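Local coordinates for protein ferredoxin component of carbazole 1,9a-dioxygenase (Nocardioides aromaticivorans, PDB 3GCE) that probably passes electrons through a Rieske-type [2Fe-2S] cluster to the terminal oxygenase of carbazole 1,9a-dioxygenase, at residues V24-M36 with I47-D59. Sequence-based numbering, arbitrary orientation.
Sequences VPTAFDVDGDEVM and ISNLCSHAEAYLD. With FES (Fe2/s2 (inorganic) cluster), chain B.
In this Rieske [2Fe-2S] domain the antiparallel hairpin of strands 33-40 and 43-48 pairs Met36 with Ile47 by two hydrogen bonds, Met36 N to Ile47 O (2.8 Å) and Ile47 N back to Met36 O (3.0 Å). Beyond the non-hydrogen-bonded pair Val35-Ser48, Asn49 N donates to Glu34 O (2.9 Å) from above the carbonyl plane. The chain then enters the first cluster-binding loop, where Cys51 SG ligates FE1 and His53 ND1 ligates FE2; Cys72 and His75 complete the site. With CG anti to the backbone N (chi1 -161°), the Asn49 amide turns in among Glu34, Ala27, Met36 and Asp59. Both protons of ND2 are engaged: one meets Glu34 OE2 on its anti side, tilted 24° out of the carboxylate plane and modelled unusually short, the other Asp59 OD1. Replacing Asn49 by alanine would probably leave these two oxygens, 4.6 Å apart, without their common donor and Asp59 N without its side-chain acceptor. Met36 CE packs 3.8 Å from Ile47 CG1 and also meets Leu58 CB, on a face that Ile70 covers. Met36 CB rests 3.3 Å from Asn49 OD1, which accepts Asp59 N in its carbonyl plane, on a lone pair, at 2.8 Å.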
loop_
_atom_site.group_PDB
_atom_site.type_symbol
_atom_site.label_atom_id
_atom_site.label_comp_id
_atom_site.label_asym_id
_atom_site.label_seq_id
_atom_site.Cartn_x
_atom_site.Cartn_y
_atom_site.Cartn_z
ATOM N N VAL A 24 5.716 7.677 -3.954
ATOM C CA VAL A 24 6.060 6.600 -4.881
ATOM C C VAL A 24 5.824 5.227 -4.212
ATOM O O VAL A 24 6.575 4.828 -3.302
ATOM C CB VAL A 24 7.535 6.693 -5.400
ATOM C CG1 VAL A 24 7.806 5.580 -6.421
ATOM C CG2 VAL A 24 7.801 8.061 -6.025
ATOM N N PRO A 25 4.778 4.512 -4.661
ATOM C CA PRO A 25 4.415 3.207 -4.092
ATOM C C PRO A 25 5.414 2.113 -4.455
ATOM O O PRO A 25 5.950 2.105 -5.558
ATOM C CB PRO A 25 3.038 2.901 -4.693
ATOM C CG PRO A 25 2.677 4.050 -5.564
ATOM C CD PRO A 25 3.876 4.924 -5.759
ATOM N N THR A 26 5.675 1.211 -3.517
ATOM C CA THR A 26 6.505 0.039 -3.795
ATOM C C THR A 26 5.816 -1.168 -3.211
ATOM O O THR A 26 4.878 -1.027 -2.435
ATOM C CB THR A 26 7.885 0.144 -3.126
ATOM O OG1 THR A 26 8.271 1.510 -3.076
ATOM C CG2 THR A 26 8.913 -0.618 -3.916
ATOM N N ALA A 27 6.284 -2.353 -3.560
ATOM C CA ALA A 27 5.719 -3.574 -3.022
ATOM C C ALA A 27 6.829 -4.367 -2.337
ATOM O O ALA A 27 7.988 -4.338 -2.776
ATOM C CB ALA A 27 5.061 -4.398 -4.111
ATOM N N PHE A 28 6.436 -5.075 -1.285
ATOM C CA PHE A 28 7.317 -5.899 -0.472
ATOM C C PHE A 28 6.608 -7.191 -0.128
ATOM O O PHE A 28 5.369 -7.230 -0.001
ATOM C CB PHE A 28 7.653 -5.180 0.816
ATOM C CG PHE A 28 8.454 -3.928 0.621
ATOM C CD1 PHE A 28 9.803 -3.997 0.299
ATOM C CD2 PHE A 28 7.852 -2.669 0.757
ATOM C CE1 PHE A 28 10.552 -2.834 0.121
ATOM C CE2 PHE A 28 8.591 -1.502 0.567
ATOM C CZ PHE A 28 9.944 -1.583 0.252
ATOM N N ASP A 29 7.391 -8.256 0.025
ATOM C CA ASP A 29 6.887 -9.496 0.598
ATOM C C ASP A 29 6.792 -9.381 2.109
ATOM O O ASP A 29 7.789 -9.112 2.785
ATOM C CB ASP A 29 7.761 -10.698 0.243
ATOM C CG ASP A 29 7.386 -11.922 1.057
ATOM O OD1 ASP A 29 6.257 -12.402 0.883
ATOM O OD2 ASP A 29 8.185 -12.386 1.902
ATOM N N VAL A 30 5.588 -9.594 2.634
ATOM C CA VAL A 30 5.364 -9.558 4.044
ATOM C C VAL A 30 4.821 -10.937 4.405
ATOM O O VAL A 30 3.617 -11.172 4.342
ATOM C CB VAL A 30 4.383 -8.411 4.440
ATOM C CG1 VAL A 30 4.083 -8.432 5.937
ATOM C CG2 VAL A 30 4.965 -7.027 4.057
ATOM N N ASP A 31 5.727 -11.855 4.755
ATOM C CA ASP A 31 5.318 -13.191 5.207
ATOM C C ASP A 31 4.500 -13.937 4.162
ATOM O O ASP A 31 3.475 -14.528 4.492
ATOM C CB ASP A 31 4.462 -13.066 6.471
ATOM C CG ASP A 31 5.147 -13.608 7.693
ATOM O OD1 ASP A 31 6.231 -13.071 8.074
ATOM O OD2 ASP A 31 4.579 -14.574 8.278
ATOM N N GLY A 32 4.929 -13.886 2.909
ATOM C CA GLY A 32 4.208 -14.555 1.836
ATOM C C GLY A 32 3.185 -13.682 1.137
ATOM O O GLY A 32 2.790 -13.996 0.008
ATOM N N ASP A 33 2.744 -12.601 1.794
ATOM C CA ASP A 33 1.786 -11.660 1.176
ATOM C C ASP A 33 2.470 -10.444 0.570
ATOM O O ASP A 33 3.338 -9.843 1.188
ATOM C CB ASP A 33 0.734 -11.196 2.177
ATOM C CG ASP A 33 -0.131 -12.338 2.677
ATOM O OD1 ASP A 33 -0.703 -13.070 1.842
ATOM O OD2 ASP A 33 -0.216 -12.513 3.904
ATOM N N GLU A 34 2.043 -10.070 -0.634
ATOM C CA GLU A 34 2.635 -8.940 -1.312
ATOM C C GLU A 34 1.898 -7.682 -0.870
ATOM O O GLU A 34 0.647 -7.598 -0.954
ATOM C CB GLU A 34 2.535 -9.106 -2.827
ATOM C CG GLU A 34 3.507 -8.260 -3.609
ATOM C CD GLU A 34 3.391 -8.512 -5.115
ATOM O OE1 GLU A 34 3.366 -9.694 -5.549
ATOM O OE2 GLU A 34 3.317 -7.526 -5.863
ATOM N N VAL A 35 2.676 -6.717 -0.390
ATOM C CA VAL A 35 2.116 -5.533 0.250
ATOM C C VAL A 35 2.645 -4.239 -0.368
ATOM O O VAL A 35 3.862 -4.022 -0.463
ATOM C CB VAL A 35 2.397 -5.552 1.773
ATOM C CG1 VAL A 35 1.828 -4.316 2.436
ATOM C CG2 VAL A 35 1.771 -6.780 2.385
ATOM N N MET A 36 1.720 -3.395 -0.807
ATOM C CA MET A 36 2.077 -2.096 -1.346
ATOM C C MET A 36 2.280 -1.141 -0.182
ATOM O O MET A 36 1.413 -1.027 0.687
ATOM C CB MET A 36 0.972 -1.571 -2.261
ATOM C CG MET A 36 1.380 -0.316 -3.057
ATOM S SD MET A 36 0.689 1.175 -2.361
ATOM C CE MET A 36 -0.951 0.862 -2.882
ATOM N N ILE A 47 -1.154 -1.580 2.100
ATOM C CA ILE A 47 -2.337 -2.391 1.774
ATOM C C ILE A 47 -1.877 -3.535 0.900
ATOM O O ILE A 47 -0.756 -3.511 0.400
ATOM C CB ILE A 47 -3.504 -1.576 1.083
ATOM C CG1 ILE A 47 -3.038 -0.909 -0.234
ATOM C CG2 ILE A 47 -4.047 -0.532 2.059
ATOM C CD1 ILE A 47 -4.218 -0.436 -1.161
ATOM N N SER A 48 -2.727 -4.541 0.730
ATOM C CA SER A 48 -2.415 -5.614 -0.218
ATOM C C SER A 48 -2.087 -5.024 -1.585
ATOM O O SER A 48 -2.754 -4.093 -2.051
ATOM C CB SER A 48 -3.582 -6.568 -0.374
ATOM O OG SER A 48 -3.287 -7.451 -1.455
ATOM N N ASN A 49 -1.061 -5.574 -2.226
ATOM C CA ASN A 49 -0.650 -5.090 -3.534
ATOM C C ASN A 49 -1.523 -5.631 -4.662
ATOM O O ASN A 49 -1.393 -5.196 -5.791
ATOM C CB ASN A 49 0.813 -5.456 -3.821
ATOM C CG ASN A 49 1.417 -4.607 -4.939
ATOM O OD1 ASN A 49 1.139 -3.421 -5.033
ATOM N ND2 ASN A 49 2.241 -5.219 -5.780
ATOM N N LEU A 50 -2.368 -6.608 -4.359
ATOM C CA LEU A 50 -3.207 -7.218 -5.387
ATOM C C LEU A 50 -4.549 -6.556 -5.439
ATOM O O LEU A 50 -5.276 -6.563 -4.449
ATOM C CB LEU A 50 -3.433 -8.704 -5.118
ATOM C CG LEU A 50 -2.591 -9.690 -5.896
ATOM C CD1 LEU A 50 -2.952 -9.633 -7.415
ATOM C CD2 LEU A 50 -1.112 -9.427 -5.607
ATOM N N CYS A 51 -4.899 -6.031 -6.610
ATOM C CA CYS A 51 -6.208 -5.398 -6.793
ATOM C C CYS A 51 -7.309 -6.441 -6.546
ATOM O O CYS A 51 -7.147 -7.609 -6.922
ATOM C CB CYS A 51 -6.314 -4.834 -8.221
ATOM S SG CYS A 51 -7.841 -3.943 -8.526
ATOM N N SER A 52 -8.419 -6.041 -5.919
ATOM C CA SER A 52 -9.514 -6.984 -5.694
ATOM C C SER A 52 -10.393 -7.206 -6.932
ATOM O O SER A 52 -11.210 -8.146 -6.964
ATOM C CB SER A 52 -10.413 -6.497 -4.559
ATOM O OG SER A 52 -11.062 -5.320 -4.960
ATOM N N HIS A 53 -10.225 -6.383 -7.956
ATOM C CA HIS A 53 -11.109 -6.486 -9.100
ATOM C C HIS A 53 -10.681 -7.638 -10.034
ATOM O O HIS A 53 -11.508 -8.445 -10.462
ATOM C CB HIS A 53 -11.218 -5.143 -9.854
ATOM C CG HIS A 53 -11.922 -5.266 -11.166
ATOM N ND1 HIS A 53 -11.282 -5.084 -12.372
ATOM C CD2 HIS A 53 -13.188 -5.635 -11.463
ATOM C CE1 HIS A 53 -12.138 -5.301 -13.358
ATOM N NE2 HIS A 53 -13.299 -5.650 -12.830
ATOM N N ALA A 54 -9.396 -7.688 -10.359
ATOM C CA ALA A 54 -8.833 -8.768 -11.164
ATOM C C ALA A 54 -7.358 -8.806 -10.830
ATOM O O ALA A 54 -6.896 -8.056 -9.973
ATOM C CB ALA A 54 -9.063 -8.525 -12.652
ATOM N N GLU A 55 -6.605 -9.680 -11.476
ATOM C CA GLU A 55 -5.195 -9.710 -11.182
ATOM C C GLU A 55 -4.520 -8.450 -11.709
ATOM O O GLU A 55 -4.400 -8.259 -12.923
ATOM C CB GLU A 55 -4.526 -10.953 -11.753
ATOM C CG GLU A 55 -3.109 -11.111 -11.231
ATOM C CD GLU A 55 -2.260 -11.979 -12.129
ATOM O OE1 GLU A 55 -2.839 -12.666 -13.010
ATOM O OE2 GLU A 55 -1.019 -11.977 -11.948
ATOM N N ALA A 56 -4.094 -7.585 -10.797
ATOM C CA ALA A 56 -3.211 -6.465 -11.160
ATOM C C ALA A 56 -2.464 -6.010 -9.917
ATOM O O ALA A 56 -2.917 -6.272 -8.806
ATOM C CB ALA A 56 -3.997 -5.312 -11.769
ATOM N N TYR A 57 -1.340 -5.327 -10.117
ATOM C CA TYR A 57 -0.420 -5.011 -9.041
ATOM C C TYR A 57 -0.395 -3.507 -8.786
ATOM O O TYR A 57 0.064 -2.722 -9.603
ATOM C CB TYR A 57 0.980 -5.651 -9.297
ATOM C CG TYR A 57 0.798 -7.141 -9.483
ATOM C CD1 TYR A 57 0.791 -8.000 -8.373
ATOM C CD2 TYR A 57 0.542 -7.688 -10.742
ATOM C CE1 TYR A 57 0.568 -9.379 -8.519
ATOM C CE2 TYR A 57 0.302 -9.095 -10.900
ATOM C CZ TYR A 57 0.331 -9.914 -9.763
ATOM O OH TYR A 57 0.104 -11.269 -9.845
ATOM N N LEU A 58 -0.956 -3.122 -7.635
ATOM C CA LEU A 58 -1.265 -1.732 -7.360
ATOM C C LEU A 58 -0.051 -0.794 -7.319
ATOM O O LEU A 58 -0.155 0.356 -7.718
ATOM C CB LEU A 58 -2.051 -1.620 -6.042
ATOM C CG LEU A 58 -3.395 -2.362 -6.049
ATOM C CD1 LEU A 58 -4.017 -2.257 -4.644
ATOM C CD2 LEU A 58 -4.361 -1.781 -7.123
ATOM N N ASP A 59 1.087 -1.271 -6.836
ATOM C CA ASP A 59 2.304 -0.456 -6.804
ATOM C C ASP A 59 2.761 0.037 -8.191
ATOM O O ASP A 59 3.524 0.999 -8.290
ATOM C CB ASP A 59 3.444 -1.214 -6.097
ATOM C CG ASP A 59 4.139 -2.225 -6.991
ATOM O OD1 ASP A 59 3.535 -3.232 -7.414
ATOM O OD2 ASP A 59 5.337 -2.025 -7.242
HETATM FE FE1 FES B . -7.587 -3.382 -10.754
HETATM FE FE2 FES B . -9.407 -4.137 -12.666
HETATM S S1 FES B . -9.367 -2.189 -11.517
HETATM S S2 FES B . -7.632 -5.218 -11.914
HETATM O O HOH W 1 5.942 3.324 -8.128
HETATM O O HOH W 2 8.090 -2.824 -6.361
HETATM O O HOH W 3 -1.458 -9.163 -0.565
#